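Local coordinates for protein induced by osmotic stress (Scheffersomyces stipitis, PDB 5YWN), which probably catalyses the NADPH-dependent reduction of ketones, haloketones among them, as a Rossmann-fold reductase of the dihydroflavonol-4-reductase subfamily, at residues Gly31-Glu36 with Tyr52-Val57; Val5-Ala10 with Tyr27-Ser32; Glu66-His71 with Gln108-Val113; Ile76-Ala81 with Arg119-Ser124. The protein carries 1 engineered substitution. All blocks are in the same frame, centred on the assembly; numbering follows the deposited sequence.

Contact 1: Gly31-Glu36 with Tyr52-Val57. With NAP (NADP nicotinamide-adenine-dinucleotide phosphate), chain B.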
# COMPACT_ATOMS: atom_id res chain seq x y z
N GLY A 31 15.38 4.78 4.29
CA GLY A 31 14.71 3.78 3.52
C GLY A 31 15.49 2.51 3.31
O GLY A 31 16.64 2.56 3.12
N SER A 32 14.83 1.37 3.38
CA SER A 32 15.43 0.11 2.96
C SER A 32 15.24 -0.20 1.46
O SER A 32 14.20 -0.03 0.91
CB SER A 32 15.05 -1.08 3.82
OG SER A 32 13.84 -1.63 3.50
N VAL A 33 16.29 -0.66 0.85
CA VAL A 33 16.29 -1.03 -0.53
C VAL A 33 17.01 -2.34 -0.76
O VAL A 33 17.84 -2.68 -0.03
CB VAL A 33 16.93 0.05 -1.39
CG1 VAL A 33 16.15 1.33 -1.39
CG2 VAL A 33 18.38 0.26 -1.04
N ARG A 34 16.65 -3.06 -1.80
CA ARG A 34 17.29 -4.31 -2.10
C ARG A 34 18.60 -4.20 -2.87
O ARG A 34 19.27 -5.15 -3.02
CB ARG A 34 16.34 -5.32 -2.76
CG ARG A 34 15.23 -5.84 -1.88
CD ARG A 34 14.64 -7.12 -2.38
NE ARG A 34 13.64 -6.93 -3.38
CZ ARG A 34 13.01 -7.89 -4.02
NH1 ARG A 34 12.13 -7.57 -4.93
NH2 ARG A 34 13.26 -9.15 -3.77
N SER A 35 18.94 -3.02 -3.34
CA SER A 35 20.21 -2.80 -3.96
C SER A 35 20.77 -1.40 -3.76
O SER A 35 20.07 -0.46 -3.60
CB SER A 35 20.15 -3.10 -5.44
OG SER A 35 19.72 -1.99 -6.16
N GLU A 36 22.08 -1.31 -3.89
CA GLU A 36 22.74 -0.06 -3.76
C GLU A 36 22.26 0.96 -4.78
O GLU A 36 21.96 2.02 -4.44
CB GLU A 36 24.23 -0.32 -3.89
CG GLU A 36 25.14 0.84 -3.70
CD GLU A 36 24.94 1.62 -2.44
OE1 GLU A 36 24.84 1.06 -1.37
OE2 GLU A 36 24.92 2.85 -2.53
N TYR A 52 19.53 5.74 2.95
CA TYR A 52 19.14 4.39 2.70
C TYR A 52 20.10 3.35 3.26
O TYR A 52 21.25 3.62 3.47
CB TYR A 52 18.94 4.15 1.20
CG TYR A 52 20.19 4.26 0.36
CD1 TYR A 52 20.63 5.47 -0.08
CD2 TYR A 52 20.90 3.17 0.04
CE1 TYR A 52 21.76 5.57 -0.81
CE2 TYR A 52 22.03 3.27 -0.68
CZ TYR A 52 22.44 4.46 -1.10
OH TYR A 52 23.54 4.51 -1.81
N GLU A 53 19.58 2.16 3.48
CA GLU A 53 20.36 1.00 3.79
C GLU A 53 19.90 -0.16 2.93
O GLU A 53 18.74 -0.31 2.67
CB GLU A 53 20.28 0.61 5.26
CG GLU A 53 20.79 1.63 6.22
CD GLU A 53 22.26 1.93 6.07
OE1 GLU A 53 23.00 1.06 5.68
OE2 GLU A 53 22.67 3.02 6.36
N VAL A 54 20.84 -0.97 2.52
CA VAL A 54 20.55 -2.10 1.71
C VAL A 54 20.24 -3.32 2.54
O VAL A 54 21.06 -3.79 3.23
CB VAL A 54 21.71 -2.43 0.79
CG1 VAL A 54 21.44 -3.65 -0.02
CG2 VAL A 54 22.05 -1.28 -0.10
N VAL A 55 19.02 -3.79 2.43
CA VAL A 55 18.56 -5.01 3.05
C VAL A 55 17.98 -5.92 1.98
O VAL A 55 16.86 -5.78 1.59
CB VAL A 55 17.52 -4.73 4.13
CG1 VAL A 55 17.04 -5.99 4.80
CG2 VAL A 55 18.02 -3.71 5.11
N LYS A 56 18.81 -6.80 1.49
CA LYS A 56 18.50 -7.64 0.38
C LYS A 56 17.42 -8.68 0.59
O LYS A 56 16.69 -8.91 -0.28
CB LYS A 56 19.75 -8.24 -0.21
CG LYS A 56 20.85 -7.25 -0.52
CD LYS A 56 22.05 -7.87 -1.23
CE LYS A 56 21.63 -8.77 -2.37
NZ LYS A 56 22.70 -9.37 -3.21
N VAL A 57 17.36 -9.30 1.75
CA VAL A 57 16.40 -10.33 2.06
C VAL A 57 15.67 -10.06 3.37
O VAL A 57 16.26 -9.99 4.38
CB VAL A 57 17.12 -11.69 2.08
CG1 VAL A 57 16.18 -12.84 2.33
CG2 VAL A 57 17.88 -11.90 0.79
PA NAP B . 5.00 -2.36 -5.12
O1A NAP B . 4.86 -1.02 -5.80
O2A NAP B . 5.49 -3.55 -5.90
O5B NAP B . 5.94 -2.18 -3.82
C5B NAP B . 6.60 -3.30 -3.25
C4B NAP B . 7.99 -2.90 -2.79
O4B NAP B . 8.45 -3.80 -1.77
C3B NAP B . 8.99 -2.93 -3.93
O3B NAP B . 9.55 -1.64 -4.16
C2B NAP B . 10.07 -3.92 -3.52
O2B NAP B . 11.35 -3.28 -3.48
C1B NAP B . 9.68 -4.43 -2.15
N9A NAP B . 9.50 -5.91 -2.19
C8A NAP B . 8.55 -6.56 -2.89
N7A NAP B . 8.66 -7.90 -2.71
C5A NAP B . 9.70 -8.12 -1.88
C6A NAP B . 10.36 -9.30 -1.28
N6A NAP B . 9.92 -10.56 -1.54
N1A NAP B . 11.42 -9.09 -0.47
C2A NAP B . 11.87 -7.85 -0.20
N3A NAP B . 11.32 -6.74 -0.71
C4A NAP B . 10.25 -6.80 -1.54
O3 NAP B . 3.57 -2.74 -4.47
PN NAP B . 2.59 -1.59 -3.92
O1N NAP B . 1.32 -1.63 -4.73
O2N NAP B . 3.38 -0.30 -3.83
O5D NAP B . 2.26 -2.09 -2.43
C5D NAP B . 2.89 -1.48 -1.30
C4D NAP B . 2.45 -2.17 -0.02
O4D NAP B . 1.11 -1.79 0.31
C3D NAP B . 2.49 -3.68 -0.16
O3D NAP B . 3.44 -4.25 0.75
C2D NAP B . 1.09 -4.17 0.16
O2D NAP B . 1.10 -5.08 1.26
C1D NAP B . 0.27 -2.93 0.49
N1N NAP B . -0.91 -2.85 -0.38
C2N NAP B . -0.83 -2.18 -1.53
C3N NAP B . -1.94 -2.10 -2.38
C7N NAP B . -1.84 -1.34 -3.67
O7N NAP B . -2.72 -1.48 -4.51
N7N NAP B . -0.80 -0.54 -3.87
C4N NAP B . -3.12 -2.71 -2.01
C5N NAP B . -3.17 -3.40 -0.81
C6N NAP B . -2.04 -3.46 -0.00
P2B NAP B . 12.29 -3.25 -4.78
O1X NAP B . 13.69 -3.14 -4.22
O2X NAP B . 12.00 -4.55 -5.48
O3X NAP B . 11.83 -2.02 -5.54
O HOH W 1 14.66 -3.69 1.68
O HOH W 2 14.70 -10.37 -1.32
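The rim of the NADP pocket forms where two parallel strands of a Rossmann beta-alpha-beta unit end, G31-V33 beside Y52-V54, with R34 just beyond the first. G31 O accepts the amide of E53 at 3.0 Å, V33 N binds E53 O, and V55 N closes the ladder on V33 O at 2.9 Å. On the face carrying V33, its CG2 lies 4.0 Å from Y52 CD2, the side chains meeting obliquely, and also touches V54 CG2. Past the strands, R34 runs across the end of segment 52-57, its CD resting 3.4 Å from K56 O. A bend at chi3 (-84°) then brings the guanidinium beside the adenosine. NH1 gives a nearly straight hydrogen bond (168°) to NAP O2X of the 2'-phosphate at 3.1 Å, while adenine covers one guanidinium face, NAP C4A lying 3.7 Å above its plane and displaced from the centre of the group. At the edge, in plane, NH2 donates to a water that in turn donates to K56 O at 2.7 Å, which limits how the group can turn. A second water donates to V55 O at 3.0 Å and also meets S32 OG, a hydroxyl bonded to G9 N as well. S35 caps the following helix through K38 N, and K38 NZ is itself hydrogen-bonded to the cofactor. A guanidinium bound to the 2'-phosphate and laid against adenine is consistent with a preference for NADP over NAD, which has no phosphate there.

Contact 2: Val5-Ala10 with Tyr27-Ser32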
# COMPACT_ATOMS: atom_id res chain seq x y z
N VAL A 5 12.34 8.76 10.43
CA VAL A 5 11.43 7.70 10.12
C VAL A 5 12.08 6.64 9.23
O VAL A 5 12.61 6.94 8.24
CB VAL A 5 10.15 8.25 9.47
CG1 VAL A 5 9.22 7.14 9.08
CG2 VAL A 5 9.48 9.29 10.31
N PHE A 6 11.98 5.39 9.62
CA PHE A 6 12.45 4.30 8.79
C PHE A 6 11.33 3.72 7.92
O PHE A 6 10.26 3.46 8.41
CB PHE A 6 13.08 3.20 9.63
CG PHE A 6 13.93 2.28 8.86
CD1 PHE A 6 13.39 1.40 7.97
CD2 PHE A 6 15.29 2.32 8.98
CE1 PHE A 6 14.19 0.56 7.27
CE2 PHE A 6 16.10 1.51 8.27
CZ PHE A 6 15.55 0.62 7.41
N VAL A 7 11.58 3.59 6.64
CA VAL A 7 10.61 3.03 5.71
C VAL A 7 11.18 1.85 4.93
O VAL A 7 12.02 2.02 4.11
CB VAL A 7 10.09 4.08 4.72
CG1 VAL A 7 9.10 3.49 3.76
CG2 VAL A 7 9.55 5.32 5.40
N SER A 8 10.69 0.66 5.20
CA SER A 8 11.08 -0.50 4.45
C SER A 8 10.52 -0.49 3.02
O SER A 8 9.51 0.05 2.80
CB SER A 8 10.71 -1.78 5.19
OG SER A 8 9.38 -2.05 5.15
N GLY A 9 11.21 -1.11 2.10
CA GLY A 9 10.81 -1.08 0.71
C GLY A 9 10.61 0.29 0.10
O GLY A 9 9.60 0.58 -0.41
N ALA A 10 11.61 1.12 0.22
CA ALA A 10 11.54 2.49 -0.19
C ALA A 10 11.34 2.75 -1.70
O ALA A 10 10.99 3.79 -2.08
CB ALA A 10 12.73 3.24 0.31
N TYR A 27 10.26 15.50 8.88
CA TYR A 27 10.98 14.31 9.28
C TYR A 27 12.13 14.03 8.36
O TYR A 27 12.13 14.39 7.24
CB TYR A 27 10.04 13.11 9.28
CG TYR A 27 8.92 13.22 10.25
CD1 TYR A 27 9.07 12.82 11.54
CD2 TYR A 27 7.73 13.69 9.87
CE1 TYR A 27 8.07 12.94 12.45
CE2 TYR A 27 6.72 13.81 10.76
CZ TYR A 27 6.90 13.42 12.05
OH TYR A 27 5.93 13.52 12.92
N LYS A 28 13.12 13.38 8.87
CA LYS A 28 14.07 12.69 8.09
C LYS A 28 13.60 11.26 7.81
O LYS A 28 12.81 10.74 8.51
CB LYS A 28 15.42 12.71 8.74
CG LYS A 28 16.22 13.95 8.49
CD LYS A 28 17.51 13.84 9.23
CE LYS A 28 18.48 14.95 8.96
NZ LYS A 28 18.53 15.92 10.07
N VAL A 29 14.15 10.67 6.78
CA VAL A 29 13.81 9.36 6.38
C VAL A 29 15.01 8.46 6.16
O VAL A 29 15.96 8.85 5.64
CB VAL A 29 12.91 9.38 5.09
CG1 VAL A 29 12.76 8.03 4.47
CG2 VAL A 29 11.57 9.99 5.39
N VAL A 30 14.86 7.22 6.55
CA VAL A 30 15.78 6.19 6.17
C VAL A 30 15.04 5.08 5.51
O VAL A 30 14.19 4.50 6.09
CB VAL A 30 16.51 5.66 7.42
CG1 VAL A 30 17.56 4.64 7.08
CG2 VAL A 30 17.05 6.77 8.28
N GLY A 31 15.38 4.78 4.29
CA GLY A 31 14.71 3.78 3.52
C GLY A 31 15.49 2.51 3.31
O GLY A 31 16.64 2.56 3.12
N SER A 32 14.83 1.37 3.38
CA SER A 32 15.43 0.11 2.96
C SER A 32 15.24 -0.20 1.46
O SER A 32 14.20 -0.03 0.91
CB SER A 32 15.05 -1.08 3.82
OG SER A 32 13.84 -1.63 3.50
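V5, S32 and V30 carry this contact between the first two parallel strands of the nucleotide-binding fold. V5 is held at both backbone polar atoms, its N donating to K28 O at 2.8 Å and its O accepting V30 N. Its CG1 stands opposite the backbone N (chi1 177°), which turns CG2 beside that nitrogen and obliquely against the Y27 ring, 3.8 Å from CD1. V30 O then receives V7 N at 2.8 Å and also lies over one face of the F6 ring, 3.5 Å above its plane and off the ring centre. V30 CG1 meets the same residue at CE2, 3.7 Å away. With F6 cut back to alanine, V30 CG1 and S32 CB would probably lose their cover, and the F77 ring, on the next strand, its nearly parallel neighbour. S32 is gripped at the end of the first strand and by the turn after it: its N donates to V7 O, and its O accepts A10 N at 2.9 Å in a bond of 166°. Its OG receives G9 N at 3.0 Å, with a more bent angle of 147°. G9, whose backbone has positive phi, opens the GxxGxxA dinucleotide-binding motif, and the cofactor lies close by. At G31 a side chain would collide with A10 CB, which instead packs 3.8 Å from G31 CA. Amides on consecutive residues G9 and A10 are thus satisfied by the hydroxyl and carbonyl of one serine, fixing the start of the glycine-rich loop against strand 28-33 within a buried interior.

Contact 3: Glu66-His71 with Gln108-Val113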
# COMPACT_ATOMS: atom_id res chain seq x y z
N GLU A 66 21.64 -4.54 11.37
CA GLU A 66 22.69 -3.62 11.07
C GLU A 66 22.15 -2.26 10.70
O GLU A 66 22.61 -1.29 11.18
CB GLU A 66 23.61 -4.18 10.03
CG GLU A 66 24.66 -5.10 10.59
CD GLU A 66 25.66 -4.39 11.50
OE1 GLU A 66 25.94 -4.86 12.61
OE2 GLU A 66 26.17 -3.36 11.12
N ALA A 67 21.13 -2.21 9.87
CA ALA A 67 20.57 -0.97 9.43
C ALA A 67 20.02 -0.19 10.59
O ALA A 67 20.25 0.96 10.68
CB ALA A 67 19.49 -1.23 8.42
N LEU A 68 19.34 -0.85 11.49
CA LEU A 68 18.86 -0.20 12.68
C LEU A 68 19.99 0.30 13.58
O LEU A 68 19.96 1.38 14.02
CB LEU A 68 17.90 -1.09 13.41
CG LEU A 68 16.63 -1.30 12.63
CD1 LEU A 68 15.82 -2.43 13.16
CD2 LEU A 68 15.82 -0.03 12.45
N LYS A 69 21.02 -0.49 13.77
CA LYS A 69 22.13 -0.10 14.61
C LYS A 69 22.78 1.15 14.06
O LYS A 69 23.20 1.95 14.79
CB LYS A 69 23.18 -1.20 14.71
CG LYS A 69 22.87 -2.35 15.63
CD LYS A 69 24.13 -3.13 15.94
CE LYS A 69 24.31 -4.33 15.09
NZ LYS A 69 25.65 -4.50 14.42
N LYS A 70 22.84 1.27 12.76
CA LYS A 70 23.38 2.43 12.08
C LYS A 70 22.56 3.71 12.24
O LYS A 70 23.05 4.75 12.01
CB LYS A 70 23.62 2.13 10.61
CG LYS A 70 24.75 1.17 10.33
CD LYS A 70 24.89 0.85 8.85
CE LYS A 70 25.51 1.99 8.06
NZ LYS A 70 25.56 1.80 6.59
N HIS A 71 21.30 3.60 12.60
CA HIS A 71 20.43 4.74 12.64
C HIS A 71 19.67 4.86 13.94
O HIS A 71 18.51 4.73 14.02
CB HIS A 71 19.50 4.74 11.46
CG HIS A 71 20.20 4.81 10.15
ND1 HIS A 71 20.55 5.99 9.56
CD2 HIS A 71 20.61 3.84 9.31
CE1 HIS A 71 21.13 5.74 8.41
NE2 HIS A 71 21.19 4.45 8.24
N GLN A 108 11.29 -8.30 15.54
CA GLN A 108 12.26 -8.80 16.44
C GLN A 108 13.54 -7.94 16.41
O GLN A 108 14.10 -7.68 17.40
CB GLN A 108 12.56 -10.25 16.16
CG GLN A 108 13.54 -10.84 17.13
CD GLN A 108 12.97 -11.03 18.50
OE1 GLN A 108 12.00 -11.68 18.67
NE2 GLN A 108 13.60 -10.46 19.47
N SER A 109 13.94 -7.52 15.24
CA SER A 109 15.11 -6.66 15.08
C SER A 109 14.90 -5.34 15.81
O SER A 109 15.76 -4.91 16.48
CB SER A 109 15.44 -6.40 13.62
OG SER A 109 16.01 -7.47 12.99
N ILE A 110 13.74 -4.76 15.71
CA ILE A 110 13.42 -3.51 16.36
C ILE A 110 13.53 -3.67 17.87
O ILE A 110 14.15 -2.90 18.51
CB ILE A 110 12.03 -2.97 15.96
CG1 ILE A 110 12.04 -2.50 14.52
CG2 ILE A 110 11.58 -1.86 16.85
CD1 ILE A 110 10.70 -2.27 13.90
N LYS A 111 12.97 -4.73 18.40
CA LYS A 111 13.07 -4.99 19.80
C LYS A 111 14.50 -5.26 20.25
O LYS A 111 14.88 -4.83 21.26
CB LYS A 111 12.15 -6.11 20.22
CG LYS A 111 12.21 -6.42 21.69
CD LYS A 111 11.31 -7.54 22.07
CE LYS A 111 11.30 -7.70 23.57
NZ LYS A 111 11.11 -9.10 23.92
N ASP A 112 15.25 -6.02 19.47
CA ASP A 112 16.61 -6.31 19.80
C ASP A 112 17.55 -5.08 19.79
O ASP A 112 18.33 -4.93 20.65
CB ASP A 112 17.19 -7.36 18.86
CG ASP A 112 16.57 -8.75 18.99
OD1 ASP A 112 15.83 -9.02 19.89
OD2 ASP A 112 16.84 -9.58 18.13
N VAL A 113 17.50 -4.28 18.75
CA VAL A 113 18.46 -3.24 18.52
C VAL A 113 17.94 -1.81 18.39
O VAL A 113 18.69 -0.94 18.15
CB VAL A 113 19.35 -3.58 17.32
CG1 VAL A 113 19.95 -4.96 17.47
CG2 VAL A 113 18.61 -3.43 16.03
O HOH W 3 18.85 1.68 16.58
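L68 and V113 make the closest apolar contact between 66-71 and 108-113, with L68 CB 3.6 Å from V113 CG2. CG1 of V113 is anti to the carbonyl carbon (chi1 -52°), which leaves CG2 between the backbone N and that carbon, where it meets both CB and CD1 of L68. The CD1 branch of the leucine lies across the other helix one turn back, 4.0 Å from I110 CG1, and also touches S109 CB. K69 adds only its aliphatic stem, CG crossing V113 CB obliquely at 4.1 Å, while the rest of its chain leads away. Polar linkage across the contact is indirect: a water donates to L68 O at 2.8 Å and to V113 O at 3.1 Å, joining the carbonyls near the two helix ends. S109 OG has partners in Y105 O of its own helix and D65 OD1 near the start of the other. With segment axes 9.6 Å apart and crossing at -42°, the short helix leans on the C-terminal end of the long one. L68 and I110 both also touch F77 of strand 74-79, so the pair covers one face of the parallel sheet, as crossover helices do in a Rossmann fold.

Contact 4: Ile76-Ala81 with Arg119-Ser124. With NAP (NADP nicotinamide-adenine-dinucleotide phosphate), chain B.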
# COMPACT_ATOMS: atom_id res chain seq x y z
N ILE A 76 10.60 5.86 14.55
CA ILE A 76 9.42 5.35 13.85
C ILE A 76 9.80 4.35 12.76
O ILE A 76 10.70 4.58 12.02
CB ILE A 76 8.61 6.49 13.21
CG1 ILE A 76 8.43 7.65 14.16
CG2 ILE A 76 7.31 6.00 12.63
CD1 ILE A 76 7.41 7.42 15.23
N PHE A 77 9.10 3.23 12.69
CA PHE A 77 9.32 2.26 11.64
C PHE A 77 8.05 2.00 10.86
O PHE A 77 7.10 1.56 11.40
CB PHE A 77 9.89 0.97 12.18
CG PHE A 77 10.51 0.06 11.16
CD1 PHE A 77 9.76 -0.59 10.24
CD2 PHE A 77 11.88 -0.11 11.12
CE1 PHE A 77 10.34 -1.42 9.31
CE2 PHE A 77 12.47 -0.92 10.19
CZ PHE A 77 11.70 -1.58 9.29
N LEU A 78 8.08 2.25 9.58
CA LEU A 78 7.01 1.88 8.70
C LEU A 78 7.43 0.70 7.81
O LEU A 78 8.23 0.84 6.92
CB LEU A 78 6.56 3.06 7.91
CG LEU A 78 6.49 4.40 8.65
CD1 LEU A 78 6.18 5.55 7.76
CD2 LEU A 78 5.51 4.34 9.76
N HIS A 79 6.87 -0.45 8.10
CA HIS A 79 7.12 -1.65 7.35
C HIS A 79 6.12 -1.81 6.20
O HIS A 79 5.02 -2.22 6.38
CB HIS A 79 7.07 -2.84 8.27
CG HIS A 79 7.41 -4.14 7.61
ND1 HIS A 79 8.35 -4.24 6.63
CD2 HIS A 79 6.92 -5.38 7.78
CE1 HIS A 79 8.44 -5.49 6.25
NE2 HIS A 79 7.59 -6.20 6.93
N THR A 80 6.56 -1.44 5.03
CA THR A 80 5.73 -1.48 3.84
C THR A 80 6.11 -2.52 2.77
O THR A 80 5.31 -2.88 1.99
CB THR A 80 5.66 -0.10 3.16
OG1 THR A 80 6.83 0.12 2.41
CG2 THR A 80 5.50 1.03 4.13
N ALA A 81 7.34 -2.96 2.79
CA ALA A 81 7.78 -3.92 1.84
C ALA A 81 7.09 -5.27 1.97
O ALA A 81 7.00 -5.81 3.00
CB ALA A 81 9.28 -4.08 1.91
N ARG A 119 6.92 3.83 17.74
CA ARG A 119 5.82 3.48 16.88
C ARG A 119 6.25 2.64 15.68
O ARG A 119 7.23 2.89 15.10
CB ARG A 119 5.03 4.70 16.44
CG ARG A 119 4.44 5.52 17.55
CD ARG A 119 3.20 4.88 18.12
NE ARG A 119 2.06 5.17 17.33
CZ ARG A 119 1.24 6.16 17.55
NH1 ARG A 119 1.43 6.93 18.56
NH2 ARG A 119 0.25 6.38 16.75
N VAL A 120 5.46 1.63 15.40
CA VAL A 120 5.57 0.82 14.23
C VAL A 120 4.21 0.75 13.51
O VAL A 120 3.19 0.56 14.12
CB VAL A 120 6.06 -0.57 14.55
CG1 VAL A 120 6.01 -1.46 13.34
CG2 VAL A 120 7.42 -0.56 15.24
N VAL A 121 4.26 0.91 12.20
CA VAL A 121 3.11 0.79 11.36
C VAL A 121 3.36 -0.30 10.35
O VAL A 121 4.31 -0.27 9.64
CB VAL A 121 2.76 2.08 10.61
CG1 VAL A 121 1.49 1.95 9.84
CG2 VAL A 121 2.77 3.27 11.48
N TYR A 122 2.46 -1.26 10.30
CA TYR A 122 2.55 -2.27 9.32
C TYR A 122 1.55 -2.01 8.19
O TYR A 122 0.41 -1.81 8.43
CB TYR A 122 2.30 -3.63 9.92
CG TYR A 122 2.26 -4.72 8.92
CD1 TYR A 122 3.38 -5.05 8.21
CD2 TYR A 122 1.10 -5.35 8.61
CE1 TYR A 122 3.37 -6.02 7.28
CE2 TYR A 122 1.06 -6.31 7.67
CZ TYR A 122 2.21 -6.63 7.00
OH TYR A 122 2.21 -7.54 6.06
N THR A 123 2.02 -2.05 6.96
CA THR A 123 1.16 -1.87 5.82
C THR A 123 0.51 -3.24 5.47
O THR A 123 1.09 -4.07 4.91
CB THR A 123 1.88 -1.30 4.57
OG1 THR A 123 2.64 -0.16 4.86
CG2 THR A 123 0.88 -1.00 3.46
N SER A 124 -0.73 -3.39 5.85
CA SER A 124 -1.47 -4.58 5.56
C SER A 124 -2.29 -4.35 4.29
O SER A 124 -1.83 -3.73 3.40
CB SER A 124 -2.35 -4.99 6.73
OG SER A 124 -2.77 -6.29 6.67
PA NAP B . 5.00 -2.36 -5.12
O1A NAP B . 4.86 -1.02 -5.80
O2A NAP B . 5.49 -3.55 -5.90
O5B NAP B . 5.94 -2.18 -3.82
C5B NAP B . 6.60 -3.30 -3.25
C4B NAP B . 7.99 -2.90 -2.79
O4B NAP B . 8.45 -3.80 -1.77
C3B NAP B . 8.99 -2.93 -3.93
O3B NAP B . 9.55 -1.64 -4.16
C2B NAP B . 10.07 -3.92 -3.52
O2B NAP B . 11.35 -3.28 -3.48
C1B NAP B . 9.68 -4.43 -2.15
N9A NAP B . 9.50 -5.91 -2.19
C8A NAP B . 8.55 -6.56 -2.89
N7A NAP B . 8.66 -7.90 -2.71
C5A NAP B . 9.70 -8.12 -1.88
C6A NAP B . 10.36 -9.30 -1.28
N6A NAP B . 9.92 -10.56 -1.54
N1A NAP B . 11.42 -9.09 -0.47
C2A NAP B . 11.87 -7.85 -0.20
N3A NAP B . 11.32 -6.74 -0.71
C4A NAP B . 10.25 -6.80 -1.54
O3 NAP B . 3.57 -2.74 -4.47
PN NAP B . 2.59 -1.59 -3.92
O1N NAP B . 1.32 -1.63 -4.73
O2N NAP B . 3.38 -0.30 -3.83
O5D NAP B . 2.26 -2.09 -2.43
C5D NAP B . 2.89 -1.48 -1.30
C4D NAP B . 2.45 -2.17 -0.02
O4D NAP B . 1.11 -1.79 0.31
C3D NAP B . 2.49 -3.68 -0.16
O3D NAP B . 3.44 -4.25 0.75
C2D NAP B . 1.09 -4.17 0.16
O2D NAP B . 1.10 -5.08 1.26
C1D NAP B . 0.27 -2.93 0.49
N1N NAP B . -0.91 -2.85 -0.38
C2N NAP B . -0.83 -2.18 -1.53
C3N NAP B . -1.94 -2.10 -2.38
C7N NAP B . -1.84 -1.34 -3.67
O7N NAP B . -2.72 -1.48 -4.51
N7N NAP B . -0.80 -0.54 -3.87
C4N NAP B . -3.12 -2.71 -2.01
C5N NAP B . -3.17 -3.40 -0.81
C6N NAP B . -2.04 -3.46 -0.00
P2B NAP B . 12.29 -3.25 -4.78
O1X NAP B . 13.69 -3.14 -4.22
O2X NAP B . 12.00 -4.55 -5.48
O3X NAP B . 11.83 -2.02 -5.54
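H79 and Y122 both set CG opposite the backbone N (chi1 -176° and 175°), which sends their rings side by side from neighbouring parallel strands. H79 CD2 arrives at the edge of the Y122 ring, in its plane and 3.6 Å from CD1, the two planes being turned 42° apart. Both imidazole nitrogens are occupied, ND1 by S8 OG and NE2 by T103 OG1, which fixes the ring's rotation. On the other face of the sheet L78 and V121 also run alongside each other, tightly, with L78 CD2 3.4 Å from V121 CG2. The backbones are laced by F77 N to R119 O at 3.1 Å, then V121 N to F77 O, H79 N to V121 O at 3.0 Å, and T123 N to H79 O. Beyond the last bond the strands open toward the cofactor. T123 splits its branches, OG1 coming within 3.2 Å of T80 CG2 and binding H245 NE2, and CG2 standing 3.3 Å from NAP O4D. Replacing T123 by alanine would probably leave H245 NE2 without this mate and open a gap beside the nicotinamide ribose. Next to it T80 O accepts the ribose hydroxyl NAP O3D at 2.6 Å, while T80 OG1 is tied to S8 O. T123 O is bonded by K167 NZ, a residue of the NADP site. The C-terminal ends of the strands thus offer the nicotinamide ribose a carbonyl acceptor and the methyl of T123, whereas the strands behind them are held mainly by backbone bonds and apolar contacts, with the H79 imidazole tied at both nitrogens.

Overall arrangement
Contacts 1, 2 and 4 are strand pairs of one parallel sheet, and contact 3 packs helices on a face of it. Contacts 1 and 2 share strand 28-33; the neighbouring strands 4-7 and 74-79 join contact 2 to contact 4. Contacts 2 and 4 are buried throughout. Contact 1, at the sheet's edge strand, is partly exposed and uses charge and water to hold the adenosine end of NADP; contact 4 meets the nicotinamide ribose. Contact 3, mainly apolar and away from the cofactor, reaches contact 4 through I110 and contact 1 through the K70 and H71 bonds to E53.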